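Local coordinates for protein hydrolase (Rhizobium meliloti, PDB 5HOE) that acts as a carbohydrate acetylesterase of the SGNH hydrolase clan, assembles as an octamer and probably hydrolyses acetyl ester bonds on sugars, at residues 54-59 against 224-229; 46-51 against 100-105; 19-24 against 50-55; 40-45 against 213-218; 127-132 against 148-153. All blocks are in the same frame, centred on the assembly; numbering follows the deposited sequence.

Contact 1: 54-59 against 224-229; sequences ARLGDG and DKVAAL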
# COMPACT_ATOMS: atom_id res chain seq x y z
N ALA A 54 12.68 30.18 31.00
CA ALA A 54 13.26 31.16 31.91
C ALA A 54 12.27 31.54 33.01
O ALA A 54 12.64 31.63 34.19
CB ALA A 54 13.68 32.40 31.13
N ARG A 55 11.01 31.77 32.65
CA ARG A 55 10.01 32.13 33.66
C ARG A 55 9.71 30.96 34.59
O ARG A 55 9.52 31.15 35.80
CB ARG A 55 8.73 32.61 32.95
CG ARG A 55 7.60 33.06 33.86
CD ARG A 55 7.77 34.52 34.30
NE ARG A 55 6.54 35.28 34.10
CZ ARG A 55 6.48 36.54 33.67
NH1 ARG A 55 7.59 37.21 33.39
NH2 ARG A 55 5.30 37.13 33.52
N LEU A 56 9.69 29.74 34.06
CA LEU A 56 9.36 28.57 34.87
C LEU A 56 10.44 28.25 35.90
O LEU A 56 10.12 27.84 37.02
CB LEU A 56 9.09 27.36 33.97
CG LEU A 56 7.77 27.39 33.20
CD1 LEU A 56 7.71 26.24 32.21
CD2 LEU A 56 6.59 27.32 34.17
N GLY A 57 11.72 28.41 35.55
CA GLY A 57 12.81 28.14 36.47
C GLY A 57 13.39 26.75 36.30
O GLY A 57 12.94 25.93 35.50
N ASP A 58 14.43 26.47 37.09
CA ASP A 58 15.16 25.22 36.91
C ASP A 58 14.47 24.01 37.55
O ASP A 58 15.05 22.91 37.54
CB ASP A 58 16.61 25.35 37.37
CG ASP A 58 16.72 25.72 38.82
OD1 ASP A 58 15.90 25.24 39.63
OD2 ASP A 58 17.63 26.51 39.16
N GLY A 59 13.26 24.17 38.07
CA GLY A 59 12.44 23.02 38.36
C GLY A 59 11.77 22.40 37.15
O GLY A 59 11.01 21.43 37.29
N ASP A 224 2.90 31.05 32.69
CA ASP A 224 1.90 31.27 33.74
C ASP A 224 0.87 30.16 33.74
O ASP A 224 0.48 29.65 34.80
CB ASP A 224 1.20 32.61 33.52
CG ASP A 224 2.11 33.79 33.69
OD1 ASP A 224 3.21 33.61 34.25
OD2 ASP A 224 1.73 34.90 33.26
N LYS A 225 0.42 29.77 32.55
CA LYS A 225 -0.52 28.67 32.41
C LYS A 225 0.06 27.38 32.96
O LYS A 225 -0.63 26.63 33.67
CB LYS A 225 -0.87 28.52 30.94
CG LYS A 225 -2.01 27.62 30.68
CD LYS A 225 -3.33 28.32 30.86
CE LYS A 225 -4.43 27.30 30.76
NZ LYS A 225 -5.74 27.91 30.98
N VAL A 226 1.33 27.10 32.65
CA VAL A 226 1.97 25.86 33.09
C VAL A 226 2.12 25.85 34.61
O VAL A 226 1.83 24.85 35.27
CB VAL A 226 3.34 25.69 32.41
CG1 VAL A 226 4.08 24.47 32.96
CG2 VAL A 226 3.16 25.53 30.89
N ALA A 227 2.60 26.96 35.18
CA ALA A 227 2.78 27.02 36.63
C ALA A 227 1.46 26.89 37.38
O ALA A 227 1.44 26.34 38.48
CB ALA A 227 3.46 28.34 37.02
N ALA A 228 0.36 27.38 36.80
CA ALA A 228 -0.93 27.31 37.46
C ALA A 228 -1.44 25.88 37.49
O ALA A 228 -2.20 25.51 38.39
CB ALA A 228 -1.93 28.21 36.74
N LEU A 229 -1.01 25.06 36.53
CA LEU A 229 -1.39 23.66 36.48
C LEU A 229 -0.68 22.85 37.56
O LEU A 229 -1.25 21.89 38.10
CB LEU A 229 -1.05 23.13 35.10
CG LEU A 229 -1.51 21.73 34.73
CD1 LEU A 229 -3.04 21.66 34.68
CD2 LEU A 229 -0.90 21.39 33.39
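L56 and V226 make the firm part of this contact, and R55 and D224 its looser outer part. The two branches of L56 both lie against one methyl of V226: CD2 stands 4.0 Å from V226 CG1, and CD1 is almost as near. The side chains cross at about a right angle, and the forked end of the leucine straddles the valine methyl. CD2 also leans on A227, its distance to A227 CB being 4.4 Å; the small alanine lets the helices come close, with the CA atoms of L56 and A227 7.0 Å apart. Helices 48-56 and 212-229 thus lie side by side on one face of the parallel sheet, in the α/β/α sandwich of SGNH hydrolases. V226 suits this corner because it is branched and apolar, and it also packs on L100 and I102 of the sheet. Toward solvent the contact slackens. R55 starts with CG anti to its backbone nitrogen (chi1 -178°) and then bends twice, bringing the guanidinium to the carboxylate of D224. OD1 of D224 sits in the guanidinium plane at its edge, 3.7 Å from R55 NE, and the two planar groups are tilted by 28°. That is a long salt bridge between exposed groups, probably worth little more than a diffuse attraction. Just past L56 the helix ends at G57, whose positive phi (96°) would push a CB against the carbonyl oxygen of L56, which explains the glycine.

Contact 2: 46-51 against 100-105; sequences QRWTGA and LVIIML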
# COMPACT_ATOMS: atom_id res chain seq x y z
N GLN A 46 15.24 33.78 22.59
CA GLN A 46 14.29 34.58 21.82
C GLN A 46 13.18 33.72 21.23
O GLN A 46 12.39 34.21 20.42
CB GLN A 46 15.02 35.35 20.73
CG GLN A 46 15.84 36.51 21.27
CD GLN A 46 16.38 37.39 20.17
OE1 GLN A 46 16.58 36.93 19.05
NE2 GLN A 46 16.59 38.66 20.48
N ARG A 47 13.15 32.44 21.59
CA ARG A 47 12.06 31.53 21.24
C ARG A 47 11.05 31.52 22.38
O ARG A 47 11.39 31.79 23.53
CB ARG A 47 12.60 30.12 21.02
CG ARG A 47 13.80 30.06 20.07
CD ARG A 47 13.92 28.76 19.31
NE ARG A 47 14.65 27.70 20.00
CZ ARG A 47 15.94 27.40 19.82
NH1 ARG A 47 16.73 28.12 19.02
NH2 ARG A 47 16.47 26.40 20.50
N TRP A 48 9.80 31.20 22.05
CA TRP A 48 8.81 31.14 23.13
C TRP A 48 9.17 30.05 24.13
O TRP A 48 9.00 30.24 25.34
CB TRP A 48 7.38 31.02 22.59
CG TRP A 48 6.92 29.66 22.08
CD1 TRP A 48 6.75 29.31 20.76
CD2 TRP A 48 6.48 28.53 22.84
NE1 TRP A 48 6.24 28.04 20.66
CE2 TRP A 48 6.08 27.53 21.92
CE3 TRP A 48 6.41 28.25 24.21
CZ2 TRP A 48 5.61 26.28 22.33
CZ3 TRP A 48 5.93 27.01 24.62
CH2 TRP A 48 5.55 26.03 23.68
N THR A 49 9.74 28.95 23.64
CA THR A 49 10.13 27.85 24.51
C THR A 49 11.18 28.30 25.53
O THR A 49 11.08 28.00 26.73
CB THR A 49 10.67 26.73 23.64
OG1 THR A 49 11.63 27.30 22.74
CG2 THR A 49 9.53 26.05 22.83
N GLY A 50 12.21 29.03 25.07
CA GLY A 50 13.26 29.46 25.98
C GLY A 50 12.80 30.53 26.94
O GLY A 50 13.24 30.58 28.11
N ALA A 51 11.92 31.42 26.48
CA ALA A 51 11.31 32.41 27.35
C ALA A 51 10.39 31.77 28.38
O ALA A 51 10.35 32.21 29.54
CB ALA A 51 10.53 33.42 26.49
N LEU A 100 3.81 17.26 30.98
CA LEU A 100 2.95 18.10 30.17
C LEU A 100 3.46 18.10 28.73
O LEU A 100 4.67 18.18 28.50
CB LEU A 100 2.95 19.54 30.70
CG LEU A 100 2.12 20.55 29.90
CD1 LEU A 100 0.62 20.21 29.93
CD2 LEU A 100 2.35 21.96 30.42
N VAL A 101 2.53 18.04 27.78
CA VAL A 101 2.81 18.25 26.37
C VAL A 101 2.04 19.48 25.94
O VAL A 101 0.82 19.55 26.14
CB VAL A 101 2.41 17.03 25.52
CG1 VAL A 101 2.71 17.27 24.06
CG2 VAL A 101 3.14 15.79 26.00
N ILE A 102 2.76 20.48 25.41
CA ILE A 102 2.17 21.69 24.85
C ILE A 102 2.17 21.53 23.34
O ILE A 102 3.22 21.27 22.74
CB ILE A 102 2.96 22.94 25.26
CG1 ILE A 102 3.10 23.01 26.78
CG2 ILE A 102 2.27 24.21 24.73
CD1 ILE A 102 3.98 24.12 27.30
N ILE A 103 1.00 21.69 22.71
CA ILE A 103 0.83 21.50 21.28
C ILE A 103 0.34 22.80 20.67
O ILE A 103 -0.79 23.22 20.96
CB ILE A 103 -0.16 20.38 20.95
CG1 ILE A 103 0.15 19.10 21.75
CG2 ILE A 103 -0.11 20.09 19.46
CD1 ILE A 103 -0.84 17.96 21.52
N MET A 104 1.15 23.41 19.81
CA MET A 104 0.74 24.61 19.08
C MET A 104 0.90 24.29 17.59
O MET A 104 2.00 24.39 17.04
CB MET A 104 1.51 25.87 19.48
CG MET A 104 0.91 27.12 18.80
SD MET A 104 1.45 28.75 19.39
CE MET A 104 3.18 28.47 19.16
N LEU A 105 -0.19 23.88 16.94
CA LEU A 105 -0.20 23.52 15.53
C LEU A 105 -1.54 23.91 14.95
O LEU A 105 -2.52 24.12 15.69
CB LEU A 105 -0.01 22.01 15.36
CG LEU A 105 1.37 21.44 15.61
CD1 LEU A 105 1.40 19.90 15.65
CD2 LEU A 105 2.33 21.99 14.58
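This is a buried, largely apolar contact between the first turn of helix 48-56 and the central strand 100-104 of the parallel sheet, carried by the indole of W48 against I102 and M104. The backbones stay well apart, the CA atoms of W48 and M104 lying 11.1 Å from each other, and the large ring bridges that separation. At its six-membered end CH2 meets I102 CG2 at 3.9 Å. At the pyrrole end the terminal methyl of M104 comes up to the nitrogen, CE lying 3.4 Å from W48 NE1, and its distance to W48 CD1 is 4.0 Å. Both partners approach the ring at a slant. W48 takes the crowded rotamer, with CG between the backbone nitrogen and the carbonyl carbon (chi1 77°), and this swings the ring in toward the strand. T49, the next residue, lays its CG2 over the centre of one ring face, 3.7 Å above the plane. The indole N-H is not wasted in this apolar setting, since NE1 is hydrogen-bonded to T27 OG1. With an alanine at W48, a gap is likely to open in front of I102 and M104, and the T27 hydroxyl would be left without its indole partner. M104 suits its place because its unbranched chain can bend at the last torsion to fit its methyl to the ring, whereas I102 offers a stiff, β-branched wall that also packs on V19 and I222. A helix packed on a strand of a parallel sheet in this way is the basic layer contact of the α/β/α sandwich characteristic of SGNH hydrolases.

Contact 3: 19-24 against 50-55; sequences VLCFGD and GAMAAR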
# COMPACT_ATOMS: atom_id res chain seq x y z
N VAL A 19 8.48 19.11 30.22
CA VAL A 19 7.46 19.69 29.36
C VAL A 19 7.93 19.60 27.91
O VAL A 19 8.95 20.20 27.54
CB VAL A 19 7.16 21.15 29.75
CG1 VAL A 19 6.04 21.68 28.88
CG2 VAL A 19 6.81 21.26 31.24
N LEU A 20 7.17 18.88 27.08
CA LEU A 20 7.46 18.74 25.66
C LEU A 20 6.69 19.79 24.88
O LEU A 20 5.47 19.90 25.01
CB LEU A 20 7.02 17.34 25.20
CG LEU A 20 7.07 17.10 23.67
CD1 LEU A 20 8.48 17.24 23.19
CD2 LEU A 20 6.49 15.73 23.28
N CYS A 21 7.40 20.55 24.05
CA CYS A 21 6.79 21.61 23.25
C CYS A 21 6.74 21.18 21.78
O CYS A 21 7.76 21.18 21.09
CB CYS A 21 7.57 22.91 23.42
SG CYS A 21 7.66 23.47 25.15
N PHE A 22 5.56 20.80 21.31
CA PHE A 22 5.38 20.23 19.97
C PHE A 22 4.74 21.26 19.04
O PHE A 22 3.60 21.68 19.27
CB PHE A 22 4.52 18.97 20.08
CG PHE A 22 4.55 18.09 18.84
CD1 PHE A 22 5.73 17.46 18.44
CD2 PHE A 22 3.40 17.85 18.10
CE1 PHE A 22 5.75 16.65 17.32
CE2 PHE A 22 3.44 17.03 16.99
CZ PHE A 22 4.61 16.42 16.62
N GLY A 23 5.46 21.66 17.98
CA GLY A 23 4.96 22.72 17.14
C GLY A 23 5.56 22.78 15.75
O GLY A 23 6.24 21.84 15.28
N ASP A 24 5.32 23.91 15.09
CA ASP A 24 5.75 24.21 13.72
C ASP A 24 6.83 25.30 13.76
O ASP A 24 7.59 25.37 14.74
CB ASP A 24 4.53 24.52 12.86
CG ASP A 24 3.72 25.70 13.38
OD1 ASP A 24 4.26 26.60 14.06
OD2 ASP A 24 2.51 25.71 13.08
N GLY A 50 12.21 29.03 25.07
CA GLY A 50 13.26 29.46 25.98
C GLY A 50 12.80 30.53 26.94
O GLY A 50 13.24 30.58 28.11
N ALA A 51 11.92 31.42 26.48
CA ALA A 51 11.31 32.41 27.35
C ALA A 51 10.39 31.77 28.38
O ALA A 51 10.35 32.21 29.54
CB ALA A 51 10.53 33.42 26.49
N MET A 52 9.63 30.75 27.99
CA MET A 52 8.81 30.01 28.96
C MET A 52 9.69 29.32 29.98
O MET A 52 9.42 29.37 31.20
CB MET A 52 7.94 28.98 28.22
CG MET A 52 6.99 28.23 29.14
SD MET A 52 6.28 26.74 28.45
CE MET A 52 7.72 25.71 28.18
N ALA A 53 10.79 28.70 29.52
CA ALA A 53 11.70 28.01 30.45
C ALA A 53 12.31 28.98 31.45
O ALA A 53 12.48 28.64 32.64
CB ALA A 53 12.79 27.29 29.66
N ALA A 54 12.68 30.18 31.00
CA ALA A 54 13.26 31.16 31.91
C ALA A 54 12.27 31.54 33.01
O ALA A 54 12.64 31.63 34.19
CB ALA A 54 13.68 32.40 31.13
N ARG A 55 11.01 31.77 32.65
CA ARG A 55 10.01 32.13 33.66
C ARG A 55 9.71 30.96 34.59
O ARG A 55 9.52 31.15 35.80
CB ARG A 55 8.73 32.61 32.95
CG ARG A 55 7.60 33.06 33.86
CD ARG A 55 7.77 34.52 34.30
NE ARG A 55 6.54 35.28 34.10
CZ ARG A 55 6.48 36.54 33.67
NH1 ARG A 55 7.59 37.21 33.39
NH2 ARG A 55 5.30 37.13 33.52
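M52 lays its terminal methyl on the sulfur of C21, with CE 3.8 Å from C21 SG. The same methyl reaches more loosely to the next inward-facing residue of the strand, V19, whose CG1 is 4.4 Å from M52 CE. One carbon thus serves two strand residues, and L20 between them points away from the helix. The methionine extends from the helix with CG anti to the backbone nitrogen (chi1 -176°) and stays extended at the second torsion; the bend comes at the third (chi3 62°), which turns CE down onto the strand. An unbranched, flexible side chain is well suited to span this layer, since the CA atoms of C21 and M52 are 10.4 Å apart. Helix 48-56 lies on the connection between strands 17-23 and 60-66, parallel neighbours in the sheet, and so belongs to a beta-alpha-beta crossover; M52 also packs on I62 of the second strand. C21 fits because it is small and only weakly polar: beside M52 it also accommodates W48 and T49 from the preceding turn of the helix. V19, branched at CB as befits a strand, shares its surface with L100 and I102 of the adjoining strand. M52 also touches I222 and A223 of helix 212-229, so its side chain fills the angle between that helix and the sheet. Beyond C21 the strand runs into G23 and D24, the start of the GDSL sequence block; D24 occupies the N-cap of helix 25-28, its OD1 accepting a hydrogen bond from L26 N.

Contact 4: 40-45 against 213-218; sequences LRYPYE and ETNIRL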
# COMPACT_ATOMS: atom_id res chain seq x y z
N LEU A 40 16.99 32.11 9.09
CA LEU A 40 17.72 31.59 10.23
C LEU A 40 16.77 31.39 11.40
O LEU A 40 15.61 31.80 11.36
CB LEU A 40 18.81 32.58 10.64
CG LEU A 40 19.87 32.87 9.57
CD1 LEU A 40 20.69 34.08 9.97
CD2 LEU A 40 20.79 31.66 9.35
N ARG A 41 17.29 30.72 12.44
CA ARG A 41 16.55 30.38 13.65
C ARG A 41 16.84 31.38 14.76
O ARG A 41 17.99 31.77 14.97
CB ARG A 41 16.98 28.98 14.12
CG ARG A 41 16.03 28.33 15.14
CD ARG A 41 16.55 26.96 15.52
NE ARG A 41 15.60 26.27 16.37
CZ ARG A 41 15.80 25.09 16.93
NH1 ARG A 41 16.95 24.44 16.71
NH2 ARG A 41 14.84 24.55 17.69
N TYR A 42 15.80 31.77 15.49
CA TYR A 42 16.01 32.59 16.67
C TYR A 42 16.88 31.81 17.67
O TYR A 42 16.72 30.60 17.81
CB TYR A 42 14.68 32.91 17.37
CG TYR A 42 13.87 34.02 16.73
CD1 TYR A 42 14.29 35.33 16.81
CD2 TYR A 42 12.66 33.75 16.08
CE1 TYR A 42 13.55 36.35 16.25
CE2 TYR A 42 11.91 34.77 15.53
CZ TYR A 42 12.36 36.06 15.60
OH TYR A 42 11.61 37.07 15.02
N PRO A 43 17.77 32.48 18.40
CA PRO A 43 18.43 31.81 19.52
C PRO A 43 17.41 31.43 20.59
O PRO A 43 16.32 32.00 20.68
CB PRO A 43 19.42 32.85 20.03
CG PRO A 43 18.85 34.15 19.63
CD PRO A 43 18.11 33.91 18.34
N TYR A 44 17.80 30.45 21.42
CA TYR A 44 16.88 29.86 22.38
C TYR A 44 16.17 30.91 23.23
O TYR A 44 14.96 30.81 23.46
CB TYR A 44 17.67 28.89 23.26
CG TYR A 44 16.87 28.14 24.29
CD1 TYR A 44 15.80 27.32 23.92
CD2 TYR A 44 17.17 28.24 25.63
CE1 TYR A 44 15.08 26.61 24.86
CE2 TYR A 44 16.46 27.52 26.59
CZ TYR A 44 15.41 26.71 26.19
OH TYR A 44 14.69 26.00 27.12
N GLU A 45 16.91 31.92 23.71
CA GLU A 45 16.30 32.89 24.61
C GLU A 45 15.36 33.85 23.91
O GLU A 45 14.69 34.64 24.58
CB GLU A 45 17.36 33.66 25.40
CG GLU A 45 18.17 32.79 26.37
CD GLU A 45 17.31 32.01 27.38
OE1 GLU A 45 16.12 32.34 27.58
OE2 GLU A 45 17.84 31.06 27.98
N GLU A 213 10.25 39.80 20.45
CA GLU A 213 9.54 40.29 21.63
C GLU A 213 8.19 39.59 21.80
O GLU A 213 7.75 39.34 22.93
CB GLU A 213 9.39 41.83 21.62
CG GLU A 213 8.63 42.44 20.44
CD GLU A 213 7.12 42.47 20.61
OE1 GLU A 213 6.42 42.71 19.61
OE2 GLU A 213 6.61 42.28 21.74
N THR A 214 7.53 39.28 20.68
CA THR A 214 6.27 38.54 20.74
C THR A 214 6.49 37.09 21.19
O THR A 214 5.68 36.55 21.95
CB THR A 214 5.57 38.61 19.39
OG1 THR A 214 4.98 39.91 19.24
CG2 THR A 214 4.47 37.57 19.26
N ASN A 215 7.58 36.44 20.74
CA ASN A 215 7.92 35.12 21.28
C ASN A 215 8.10 35.16 22.79
O ASN A 215 7.71 34.23 23.50
CB ASN A 215 9.21 34.60 20.65
CG ASN A 215 9.02 34.09 19.23
OD1 ASN A 215 7.90 33.77 18.78
ND2 ASN A 215 10.12 33.99 18.52
N ILE A 216 8.74 36.22 23.29
CA ILE A 216 9.01 36.33 24.71
C ILE A 216 7.71 36.56 25.48
O ILE A 216 7.45 35.91 26.50
CB ILE A 216 10.06 37.42 24.98
CG1 ILE A 216 11.40 36.95 24.40
CG2 ILE A 216 10.17 37.76 26.47
CD1 ILE A 216 12.43 38.04 24.30
N ARG A 217 6.86 37.48 25.00
CA ARG A 217 5.56 37.66 25.64
C ARG A 217 4.76 36.36 25.63
O ARG A 217 4.15 36.00 26.65
CB ARG A 217 4.79 38.80 24.98
CG ARG A 217 3.30 38.86 25.31
CD ARG A 217 2.79 40.30 25.34
NE ARG A 217 1.38 40.43 24.96
CZ ARG A 217 0.37 40.69 25.79
NH1 ARG A 217 0.58 40.86 27.09
NH2 ARG A 217 -0.87 40.80 25.31
N LEU A 218 4.78 35.63 24.51
CA LEU A 218 4.04 34.38 24.41
C LEU A 218 4.55 33.35 25.41
O LEU A 218 3.77 32.67 26.07
CB LEU A 218 4.15 33.83 22.99
CG LEU A 218 3.44 32.49 22.72
CD1 LEU A 218 1.97 32.57 23.00
CD2 LEU A 218 3.73 32.03 21.30
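Y42 reaches from the loop before helix 48-56 to N215 on helix 212-229, the last helix of the α/β/α sandwich. Its CB points toward that helix, and CG lies anti to the carbonyl carbon (chi1 -79°), which carries the ring beside the asparagine amide. Going outward, CG is 4.2 Å from N215 ND2; CD2, the nearest ring atom, is 3.5 Å from N215 ND2, and CE2 almost equally close. The amide nitrogen comes at a slant to the CD2-CE2 bond, with the amide and ring planes 84° apart. At the tip, OH is hydrogen-bonded to the carbonyl oxygen of L210. That residue follows H209, which with S25 and D206 has the geometry of a Ser-His-Asp triad, so Y42 lies near a probable active site without touching it. Asparagine suits its place because ND2 can brush the tyrosine while donating its hydrogen bond to Q46 O, tying the helix to the next part of the loop. Tyrosine likewise combines a flat apolar body with a hydroxyl that reaches the backbone. Next to Y42, R41 N is hydrogen-bonded to Y143 OH of a neighbouring subunit. At the outer edge I216 makes only a loose van der Waals contact, its CG1 4.0 Å from E45 O.

Contact 5: 127-132 against 148-153; sequences KLVGQV and VLVVAP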
# COMPACT_ATOMS: atom_id res chain seq x y z
N LYS A 127 -6.60 14.43 17.24
CA LYS A 127 -5.79 13.23 17.06
C LYS A 127 -4.52 13.31 17.90
O LYS A 127 -4.13 12.33 18.55
CB LYS A 127 -5.44 13.05 15.57
CG LYS A 127 -4.68 11.79 15.27
CD LYS A 127 -4.35 11.68 13.81
CE LYS A 127 -3.65 10.36 13.51
NZ LYS A 127 -3.19 10.25 12.09
N LEU A 128 -3.85 14.47 17.89
CA LEU A 128 -2.62 14.62 18.66
C LEU A 128 -2.89 14.54 20.15
O LEU A 128 -2.15 13.90 20.89
CB LEU A 128 -1.92 15.94 18.29
CG LEU A 128 -1.55 16.14 16.83
CD1 LEU A 128 -1.00 17.55 16.60
CD2 LEU A 128 -0.56 15.06 16.41
N VAL A 129 -3.98 15.17 20.61
CA VAL A 129 -4.32 15.11 22.03
C VAL A 129 -4.52 13.66 22.46
O VAL A 129 -4.02 13.22 23.51
CB VAL A 129 -5.55 15.98 22.32
CG1 VAL A 129 -6.01 15.83 23.80
CG2 VAL A 129 -5.28 17.43 22.03
N GLY A 130 -5.24 12.89 21.64
CA GLY A 130 -5.45 11.48 21.93
C GLY A 130 -4.16 10.68 21.99
O GLY A 130 -4.04 9.75 22.78
N GLN A 131 -3.18 11.01 21.13
CA GLN A 131 -1.90 10.31 21.16
C GLN A 131 -1.18 10.56 22.48
O GLN A 131 -0.51 9.66 23.00
CB GLN A 131 -1.02 10.75 19.99
CG GLN A 131 -1.47 10.19 18.66
CD GLN A 131 -0.72 10.73 17.48
OE1 GLN A 131 -0.14 11.81 17.54
NE2 GLN A 131 -0.75 9.98 16.38
N VAL A 132 -1.30 11.76 23.04
CA VAL A 132 -0.71 12.01 24.35
C VAL A 132 -1.47 11.25 25.43
O VAL A 132 -0.87 10.60 26.30
CB VAL A 132 -0.64 13.51 24.66
CG1 VAL A 132 0.01 13.72 25.99
CG2 VAL A 132 0.11 14.25 23.58
N VAL A 148 -2.06 17.73 28.93
CA VAL A 148 -2.01 18.33 27.60
C VAL A 148 -2.44 19.79 27.70
O VAL A 148 -3.48 20.10 28.31
CB VAL A 148 -2.92 17.59 26.59
CG1 VAL A 148 -2.85 18.26 25.22
CG2 VAL A 148 -2.49 16.14 26.46
N LEU A 149 -1.67 20.68 27.08
CA LEU A 149 -2.09 22.07 26.89
C LEU A 149 -2.20 22.30 25.38
O LEU A 149 -1.19 22.30 24.67
CB LEU A 149 -1.10 23.03 27.53
CG LEU A 149 -1.37 24.52 27.27
CD1 LEU A 149 -2.74 24.97 27.81
CD2 LEU A 149 -0.24 25.36 27.87
N VAL A 150 -3.44 22.48 24.91
CA VAL A 150 -3.71 22.83 23.52
C VAL A 150 -3.55 24.34 23.38
O VAL A 150 -4.16 25.11 24.13
CB VAL A 150 -5.13 22.40 23.12
CG1 VAL A 150 -5.49 22.90 21.73
CG2 VAL A 150 -5.27 20.88 23.20
N VAL A 151 -2.75 24.79 22.41
CA VAL A 151 -2.55 26.21 22.16
C VAL A 151 -3.06 26.53 20.77
O VAL A 151 -2.54 26.00 19.77
CB VAL A 151 -1.07 26.61 22.29
CG1 VAL A 151 -0.86 28.11 22.04
CG2 VAL A 151 -0.56 26.23 23.67
N ALA A 152 -4.05 27.40 20.69
CA ALA A 152 -4.47 27.89 19.39
C ALA A 152 -3.47 28.94 18.93
O ALA A 152 -3.16 29.87 19.69
CB ALA A 152 -5.87 28.50 19.44
N PRO A 153 -2.91 28.82 17.73
CA PRO A 153 -1.96 29.81 17.25
C PRO A 153 -2.66 31.13 16.97
O PRO A 153 -3.89 31.17 16.80
CB PRO A 153 -1.42 29.18 15.96
CG PRO A 153 -2.58 28.34 15.48
CD PRO A 153 -3.20 27.78 16.72
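V129 and V132 on helix 118-133 pack on V148 and V150 of strand 147-152, the helix and second strand of a beta-alpha-beta crossover that starts from strand 100-104. The helix runs nearly antiparallel to the strand (166°), as a crossover helix must, the axes of the two segments coming within 9.6 Å. Every direct contact is apolar. V129 CG2 meets V150 CG2 at 3.6 Å, the two side chains at about a right angle, and also touches V148 more loosely, at 4.1 Å from V148 CG1. V148 spreads its methyls between partners, CG1 to V129 and CG2 to V132, because its CG1 is anti to the backbone nitrogen (chi1 179°). Valine suits both sides: compact on the helix, β-branched on the strand. The polar groups work elsewhere. Backbone hydrogen bonds tie L149 to V101 and I103 on one neighbouring strand, and V148 and V150 to E192 on the other, while Q131 NE2 is bonded to S85 O of helix 84-95. The tightest point lies between V132 and V148, where CG1 of V132 is 3.5 Å from V148 CG2.

Overall arrangement
Contacts 2 and 3 practically coincide, their centres 3 Å apart: contact 2 presses helix 48-56 on strand 100-104 and contact 3 on strand 17-23, and the two strands are hydrogen-bonded neighbours. Contact 1 closes the same face at the C-terminal end of this helix and touches contact 3, V226 CG2 lying 4.1 Å from M52 SD. Contact 4 lies about 10 Å from contacts 2 and 3 between centres and joins contact 2 through R47 NH1, 2.8 Å from Y42 O. Contact 5 covers the sheet's other face, its centre about 22 Å from that of contact 4. The probable triad S25, D206 and H209 lies near contact 4, and S25 directly follows segment 19-24 of contact 3.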